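Local coordinates for peroxinectin A (Dictyostelium discoideum, PDB 6ERC), which catalyses the hydrogen-peroxide-dependent oxidation of phenolic donors as a secreted haem peroxidase, and also shows iodide and thiocyanate peroxidase activity, at residues Asn73-Gly76 against Gln77-Ile80; Asp268-Leu271 against Pro272-Gly276. One frame throughout, in Å; residues are numbered along the deposited sequence.

Contact 1: Asn73-Gly76 against Gln77-Ile80. With HEM (protoporphyrin IX containing Fe), chain F.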
ATOM      1  N   ASN A  73       9.161   2.312   3.863  1.00 49.84           N
ATOM      2  CA  ASN A  73       8.282   1.742   2.851  1.00 50.68           C
ATOM      3  C   ASN A  73       7.458   0.587   3.401  1.00 48.85           C
ATOM      4  O   ASN A  73       6.404   0.272   2.838  1.00 48.43           O
ATOM      5  CB  ASN A  73       9.087   1.305   1.616  1.00 51.97           C
ATOM      6  CG  ASN A  73       9.786  -0.028   1.792  1.00 51.46           C
ATOM      7  OD1 ASN A  73       9.147  -1.078   1.886  1.00 50.82           O
ATOM      8  ND2 ASN A  73      11.114   0.004   1.788  1.00 51.79           N
ATOM      9  N   MET A  74       7.896  -0.034   4.498  1.00 49.34           N
ATOM     10  CA  MET A  74       7.045  -1.005   5.176  1.00 49.54           C
ATOM     11  C   MET A  74       5.797  -0.337   5.739  1.00 48.52           C
ATOM     12  O   MET A  74       4.707  -0.919   5.711  1.00 47.87           O
ATOM     13  CB  MET A  74       7.829  -1.708   6.282  1.00 50.36           C
ATOM     14  CG  MET A  74       8.860  -2.698   5.767  1.00 51.56           C
ATOM     15  SD  MET A  74       8.118  -4.067   4.850  1.00 52.35           S
ATOM     16  CE  MET A  74       9.580  -4.993   4.400  1.00 51.96           C
ATOM     17  N   TRP A  75       5.931   0.890   6.248  1.00 47.62           N
ATOM     18  CA  TRP A  75       4.748   1.615   6.698  1.00 49.53           C
ATOM     19  C   TRP A  75       3.902   2.062   5.516  1.00 48.54           C
ATOM     20  O   TRP A  75       2.667   2.027   5.583  1.00 47.52           O
ATOM     21  CB  TRP A  75       5.138   2.821   7.547  1.00 50.11           C
ATOM     22  CG  TRP A  75       3.940   3.452   8.174  1.00 50.33           C
ATOM     23  CD1 TRP A  75       3.276   4.564   7.749  1.00 50.36           C
ATOM     24  CD2 TRP A  75       3.240   2.984   9.330  1.00 49.93           C
ATOM     25  NE1 TRP A  75       2.210   4.824   8.577  1.00 49.77           N
ATOM     26  CE2 TRP A  75       2.167   3.867   9.555  1.00 50.24           C
ATOM     27  CE3 TRP A  75       3.421   1.906  10.200  1.00 51.35           C
ATOM     28  CZ2 TRP A  75       1.280   3.706  10.616  1.00 52.68           C
ATOM     29  CZ3 TRP A  75       2.539   1.749  11.253  1.00 51.32           C
ATOM     30  CH2 TRP A  75       1.482   2.643  11.451  1.00 51.64           C
ATOM     31  N   GLY A  76       4.547   2.501   4.434  1.00 51.01           N
ATOM     32  CA  GLY A  76       3.801   2.866   3.239  1.00 48.48           C
ATOM     33  C   GLY A  76       2.944   1.724   2.733  1.00 46.84           C
ATOM     34  O   GLY A  76       1.762   1.901   2.436  1.00 45.82           O
ATOM     35  N   GLN A  77       3.531   0.531   2.635  1.00 48.09           N
ATOM     36  CA  GLN A  77       2.763  -0.636   2.220  1.00 51.16           C
ATOM     37  C   GLN A  77       1.691  -0.970   3.248  1.00 50.16           C
ATOM     38  O   GLN A  77       0.574  -1.367   2.891  1.00 49.10           O
ATOM     39  CB  GLN A  77       3.696  -1.827   2.005  1.00 50.53           C
ATOM     40  CG  GLN A  77       3.022  -3.038   1.387  1.00 51.23           C
ATOM     41  CD  GLN A  77       3.975  -4.203   1.219  1.00 52.81           C
ATOM     42  OE1 GLN A  77       5.152  -4.116   1.583  1.00 52.51           O
ATOM     43  NE2 GLN A  77       3.474  -5.304   0.667  1.00 52.83           N
ATOM     44  N   PHE A  78       2.015  -0.815   4.533  1.00 51.08           N
ATOM     45  CA  PHE A  78       1.019  -1.005   5.581  1.00 50.92           C
ATOM     46  C   PHE A  78      -0.078   0.047   5.502  1.00 49.61           C
ATOM     47  O   PHE A  78      -1.242  -0.248   5.790  1.00 49.48           O
ATOM     48  CB  PHE A  78       1.699  -0.965   6.950  1.00 51.05           C
ATOM     49  CG  PHE A  78       0.770  -1.228   8.096  1.00 51.91           C
ATOM     50  CD1 PHE A  78       0.501  -2.524   8.501  1.00 52.51           C
ATOM     51  CD2 PHE A  78       0.170  -0.183   8.772  1.00 51.58           C
ATOM     52  CE1 PHE A  78      -0.350  -2.770   9.552  1.00 52.97           C
ATOM     53  CE2 PHE A  78      -0.683  -0.424   9.823  1.00 52.06           C
ATOM     54  CZ  PHE A  78      -0.941  -1.720  10.216  1.00 53.46           C
ATOM     55  N   LEU A  79       0.271   1.269   5.098  1.00 48.78           N
ATOM     56  CA  LEU A  79      -0.712   2.344   5.027  1.00 48.64           C
ATOM     57  C   LEU A  79      -1.712   2.111   3.900  1.00 50.92           C
ATOM     58  O   LEU A  79      -2.919   2.292   4.087  1.00 51.11           O
ATOM     59  CB  LEU A  79       0.001   3.684   4.848  1.00 48.70           C
ATOM     60  CG  LEU A  79      -0.877   4.922   4.655  1.00 48.97           C
ATOM     61  CD1 LEU A  79      -1.928   5.044   5.749  1.00 49.40           C
ATOM     62  CD2 LEU A  79       0.000   6.166   4.619  1.00 49.34           C
ATOM     63  N   ILE A  80      -1.232   1.719   2.715  1.00 52.46           N
ATOM     64  CA  ILE A  80      -2.148   1.538   1.591  1.00 52.51           C
ATOM     65  C   ILE A  80      -3.111   0.392   1.861  1.00 52.24           C
ATOM     66  O   ILE A  80      -4.269   0.429   1.428  1.00 52.60           O
ATOM     67  CB  ILE A  80      -1.376   1.318   0.272  1.00 52.59           C
ATOM     68  CG1 ILE A  80      -2.353   1.272  -0.904  1.00 51.07           C
ATOM     69  CG2 ILE A  80      -0.556   0.039   0.318  1.00 53.25           C
ATOM     70  CD1 ILE A  80      -2.970   2.617  -1.232  1.00 51.65           C
TER
HETATM   71  CHA HEM F 604      -0.257  -2.940  -5.175  1.00 54.12           C
HETATM   72  CHB HEM F 604       3.293  -6.026  -4.056  1.00 50.11           C
HETATM   73  CHC HEM F 604       5.513  -2.518  -1.518  1.00 47.77           C
HETATM   74  CHD HEM F 604       2.074   0.621  -2.850  1.00 52.38           C
HETATM   75  C1A HEM F 604       0.543  -4.055  -5.141  1.00 52.15           C
HETATM   76  C2A HEM F 604       0.336  -5.265  -5.897  1.00 50.82           C
HETATM   77  C3A HEM F 604       1.314  -6.123  -5.596  1.00 49.41           C
HETATM   78  C4A HEM F 604       2.174  -5.479  -4.629  1.00 49.80           C
HETATM   79  CMA HEM F 604       1.509  -7.550  -6.156  1.00 45.54           C
HETATM   80  CAA HEM F 604      -0.821  -5.482  -6.886  1.00 51.66           C
HETATM   81  CBA HEM F 604      -0.206  -5.549  -8.276  1.00 52.61           C
HETATM   82  CGA HEM F 604      -1.238  -5.192  -9.312  1.00 54.79           C
HETATM   83  O1A HEM F 604      -1.730  -4.034  -9.307  1.00 54.82           O
HETATM   84  O2A HEM F 604      -1.564  -6.065 -10.156  1.00 54.01           O
HETATM   85  C1B HEM F 604       4.181  -5.344  -3.259  1.00 49.24           C
HETATM   86  C2B HEM F 604       5.357  -5.920  -2.656  1.00 47.71           C
HETATM   87  C3B HEM F 604       5.974  -4.958  -1.948  1.00 48.25           C
HETATM   88  C4B HEM F 604       5.203  -3.739  -2.088  1.00 49.49           C
HETATM   89  CMB HEM F 604       5.748  -7.400  -2.844  1.00 43.14           C
HETATM   90  CAB HEM F 604       7.275  -5.028  -1.114  1.00 47.63           C
HETATM   91  CBB HEM F 604       8.042  -6.120  -1.043  1.00 48.58           C
HETATM   92  C1C HEM F 604       4.787  -1.355  -1.659  1.00 47.66           C
HETATM   93  C2C HEM F 604       5.109  -0.062  -1.081  1.00 48.10           C
HETATM   94  C3C HEM F 604       4.147   0.810  -1.453  1.00 49.54           C
HETATM   95  C4C HEM F 604       3.202   0.082  -2.272  1.00 51.55           C
HETATM   96  CMC HEM F 604       6.369   0.152  -0.216  1.00 45.50           C
HETATM   97  CAC HEM F 604       3.926   2.318  -1.166  1.00 47.87           C
HETATM   98  CBC HEM F 604       4.710   3.096  -0.417  1.00 47.73           C
HETATM   99  C1D HEM F 604       1.125  -0.079  -3.556  1.00 52.10           C
HETATM  100  C2D HEM F 604      -0.136   0.445  -4.029  1.00 51.41           C
HETATM  101  C3D HEM F 604      -0.765  -0.540  -4.677  1.00 54.18           C
HETATM  102  C4D HEM F 604       0.058  -1.722  -4.622  1.00 54.05           C
HETATM  103  CMD HEM F 604      -0.616   1.897  -3.831  1.00 49.08           C
HETATM  104  CAD HEM F 604      -2.150  -0.493  -5.347  1.00 53.66           C
HETATM  105  CBD HEM F 604      -3.155  -0.644  -4.210  1.00 54.33           C
HETATM  106  CGD HEM F 604      -4.378  -1.406  -4.659  1.00 53.26           C
HETATM  107  O1D HEM F 604      -4.341  -2.663  -4.628  1.00 51.67           O
HETATM  108  O2D HEM F 604      -5.395  -0.774  -5.042  1.00 51.47           O
HETATM  109  NA  HEM F 604       1.675  -4.219  -4.374  1.00 54.14           N
HETATM  110  NB  HEM F 604       4.115  -4.014  -2.895  1.00 54.65           N
HETATM  111  NC  HEM F 604       3.617  -1.228  -2.376  1.00 52.80           N
HETATM  112  ND  HEM F 604       1.209  -1.404  -3.934  1.00 55.15           N
HETATM  113 FE   HEM F 604       2.614  -2.705  -3.374  1.00 61.91          FE
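Asn73-Gly76 and Gln77-Ile80 are successive turns of one α-helix, joined by four i to i+4 backbone hydrogen bonds, from Gln77 N to Asn73 O (2.9 Å) through to Ile80 N to Gly76 O (3.0 Å). On this ladder the side chains sort into two faces, one apolar and one turned to the haem. On the apolar face the rings of Trp75 and Phe78 meet obliquely, their planes 33° apart: Phe78 CD2 lies over one face of the indole, near its rim and 3.9 Å from Trp75 CZ3. In both, CG anti to N (chi1 -172° and -177°) sends the ring off the same side of the helix, where the two can meet. Helix 218-241, through Ile223, covers both, and Trp75 also reaches helix 247-275. On the haem face Gln77 runs out extended over the porphyrin, its CD 3.6 Å from HEM C4B, while weak hydrogen bonds to Asn217 and Glu216 hold its amide. Ile80 touches the methyl carbon CMD through CG1 at 3.5 Å; its counterpart in mammalian peroxidases is probably the aspartate esterified to the haem. Gly76 brings its CA within 3.8 Å of HEM CBC, so close that a β-carbon would clash with that vinyl group. Asn73 packs its CB against HEM CMC at 3.5 Å, and its side-chain ND2 is hydrogen-bonded to Glu353. His81, the predicted proton acceptor, follows Ile80, so this is the distal helix of the animal haem peroxidase fold, running beside the haem edge with Gln77 over the distal side, where peroxide is expected to react.

Contact 2: Asp268-Leu271 against Pro272-Gly276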
ATOM      1  N   ASP A 268       1.968  12.637  11.250  1.00 54.77           N
ATOM      2  CA  ASP A 268       3.024  13.329  11.980  1.00 56.06           C
ATOM      3  C   ASP A 268       4.419  12.869  11.586  1.00 56.91           C
ATOM      4  O   ASP A 268       5.371  13.646  11.711  1.00 56.64           O
ATOM      5  CB  ASP A 268       2.849  13.141  13.492  1.00 56.71           C
ATOM      6  CG  ASP A 268       1.739  14.004  14.068  1.00 57.20           C
ATOM      7  OD1 ASP A 268       1.080  14.734  13.297  1.00 56.70           O
ATOM      8  OD2 ASP A 268       1.532  13.958  15.300  1.00 57.42           O
ATOM      9  N   GLU A 269       4.562  11.634  11.107  1.00 57.10           N
ATOM     10  CA  GLU A 269       5.861  11.086  10.740  1.00 57.03           C
ATOM     11  C   GLU A 269       5.959  10.734   9.264  1.00 55.70           C
ATOM     12  O   GLU A 269       6.873  11.209   8.582  1.00 55.78           O
ATOM     13  CB  GLU A 269       6.166   9.845  11.594  1.00 56.30           C
ATOM     14  CG  GLU A 269       6.431  10.153  13.054  1.00 56.81           C
ATOM     15  CD  GLU A 269       6.748   8.911  13.866  1.00 57.62           C
ATOM     16  OE1 GLU A 269       5.805   8.177  14.231  1.00 58.08           O
ATOM     17  OE2 GLU A 269       7.943   8.663  14.132  1.00 58.59           O
ATOM     18  N   TYR A 270       5.037   9.921   8.745  1.00 55.36           N
ATOM     19  CA  TYR A 270       5.185   9.395   7.391  1.00 53.49           C
ATOM     20  C   TYR A 270       5.068  10.501   6.348  1.00 53.17           C
ATOM     21  O   TYR A 270       5.967  10.688   5.521  1.00 54.14           O
ATOM     22  CB  TYR A 270       4.144   8.303   7.133  1.00 52.26           C
ATOM     23  CG  TYR A 270       4.274   7.665   5.768  1.00 52.00           C
ATOM     24  CD1 TYR A 270       5.226   6.682   5.528  1.00 51.61           C
ATOM     25  CD2 TYR A 270       3.451   8.049   4.721  1.00 52.01           C
ATOM     26  CE1 TYR A 270       5.351   6.101   4.285  1.00 50.48           C
ATOM     27  CE2 TYR A 270       3.570   7.472   3.471  1.00 50.65           C
ATOM     28  CZ  TYR A 270       4.522   6.499   3.262  1.00 50.47           C
ATOM     29  OH  TYR A 270       4.649   5.920   2.022  1.00 51.16           O
ATOM     30  N   LEU A 271       3.967  11.243   6.369  1.00 51.89           N
ATOM     31  CA  LEU A 271       3.711  12.222   5.323  1.00 50.35           C
ATOM     32  C   LEU A 271       4.715  13.369   5.382  1.00 52.89           C
ATOM     33  O   LEU A 271       5.210  13.798   4.333  1.00 53.73           O
ATOM     34  CB  LEU A 271       2.277  12.745   5.422  1.00 51.36           C
ATOM     35  CG  LEU A 271       1.188  11.703   5.159  1.00 51.07           C
ATOM     36  CD1 LEU A 271      -0.191  12.306   5.381  1.00 50.51           C
ATOM     37  CD2 LEU A 271       1.295  11.131   3.748  1.00 51.14           C
ATOM     38  N   PRO A 272       5.044  13.902   6.561  1.00 57.19           N
ATOM     39  CA  PRO A 272       6.120  14.905   6.608  1.00 57.11           C
ATOM     40  C   PRO A 272       7.424  14.411   6.010  1.00 57.97           C
ATOM     41  O   PRO A 272       8.193  15.219   5.475  1.00 59.33           O
ATOM     42  CB  PRO A 272       6.252  15.199   8.105  1.00 56.76           C
ATOM     43  CG  PRO A 272       4.894  14.943   8.639  1.00 55.99           C
ATOM     44  CD  PRO A 272       4.373  13.768   7.867  1.00 55.12           C
ATOM     45  N   THR A 273       7.697  13.107   6.080  1.00 56.80           N
ATOM     46  CA  THR A 273       8.879  12.560   5.418  1.00 58.27           C
ATOM     47  C   THR A 273       8.679  12.485   3.908  1.00 57.31           C
ATOM     48  O   THR A 273       9.587  12.819   3.139  1.00 57.24           O
ATOM     49  CB  THR A 273       9.203  11.175   5.984  1.00 57.58           C
ATOM     50  OG1 THR A 273       9.513  11.287   7.380  1.00 56.99           O
ATOM     51  CG2 THR A 273      10.388  10.549   5.255  1.00 57.54           C
ATOM     52  N   THR A 274       7.497  12.052   3.467  1.00 55.91           N
ATOM     53  CA  THR A 274       7.244  11.893   2.038  1.00 54.69           C
ATOM     54  C   THR A 274       7.158  13.244   1.337  1.00 55.27           C
ATOM     55  O   THR A 274       7.750  13.440   0.269  1.00 54.82           O
ATOM     56  CB  THR A 274       5.952  11.107   1.822  1.00 52.86           C
ATOM     57  OG1 THR A 274       6.028   9.856   2.517  1.00 52.35           O
ATOM     58  CG2 THR A 274       5.724  10.846   0.342  1.00 53.82           C
ATOM     59  N   LEU A 275       6.419  14.184   1.920  1.00 55.54           N
ATOM     60  CA  LEU A 275       6.141  15.469   1.296  1.00 54.51           C
ATOM     61  C   LEU A 275       6.944  16.615   1.896  1.00 55.35           C
ATOM     62  O   LEU A 275       6.746  17.765   1.493  1.00 54.78           O
ATOM     63  CB  LEU A 275       4.647  15.786   1.409  1.00 53.54           C
ATOM     64  CG  LEU A 275       3.688  14.680   0.965  1.00 53.59           C
ATOM     65  CD1 LEU A 275       2.248  15.102   1.216  1.00 52.53           C
ATOM     66  CD2 LEU A 275       3.893  14.320  -0.503  1.00 52.95           C
ATOM     67  N   GLY A 276       7.836  16.338   2.845  1.00 56.79           N
ATOM     68  CA  GLY A 276       8.607  17.367   3.505  1.00 57.20           C
ATOM     69  C   GLY A 276       7.892  18.031   4.666  1.00 56.98           C
ATOM     70  O   GLY A 276       8.543  18.447   5.627  1.00 57.11           O
TER
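Leu271 and Pro272 meet where helix 247-275 kinks, with Leu271 CB packed 3.4 Å from Pro272 CD. Having no N-H, the proline cannot bond to the turn before it; its ring sits there instead, with Pro272 CG 3.4 Å from Asp268 O, following a wider π-type turn at 268-270. The helix recovers one residue on, and Leu275 N reaches Leu271 O at 2.7 Å in an almost straight bond (N-H...O 173°). The Leu271 side chain leads off to Phe462 of helix 452-467. Beyond the kink, threonine hydroxyls return to the backbone. Thr274 carries OG1 beside its own N (chi1 -55°), and both grip Tyr270 O: the amide at 2.9 Å in the carbonyl plane, the hydroxyl at 3.1 Å from well above it. Thr274 OG1 also lies over one face of the Tyr270 ring, offset toward its rim, 3.6 Å from Tyr270 CE2. Thr273 works likewise on Glu269 O, its OG1 (2.9 Å) and its N (3.2 Å) arriving from opposite faces of the carbonyl plane. Putting a valine in place of Thr273 would keep much of the bulk but probably leave Glu269 O with the backbone amide as its sole donor from this turn, weakening the hold just past the kink. Gly276 then takes a positive phi (84°), in a conformation where a β-carbon would press on the carbonyl oxygen of Leu275. Together these features make a proline-kinked helix end, threonine hydroxyls bonded to carbonyls one turn back and a glycine turning the chain out of the helix, while Tyr270 reaches the haem pocket.

In the fold
The two contacts show how one principle, the helical turn, is adapted to its place in the fold. Contact 1 is wholly buried near the centre of the chain, regular in its backbone, and divides its side chains between haem and apolar core. Contact 2 lies farther out, about 16 Å from that centre, partly buried, and relies on hydroxyl-to-carbonyl bonds around an irregular helix end. Tyr270 joins them: its OH lies 3.4 Å from Gly76 CA, its CD1 3.6 Å from Trp75 CD1, and its ring stacks on Phe72 of helix 70-80. Thus helix 247-275 packs beside the distal helix, and both line the same haem pocket.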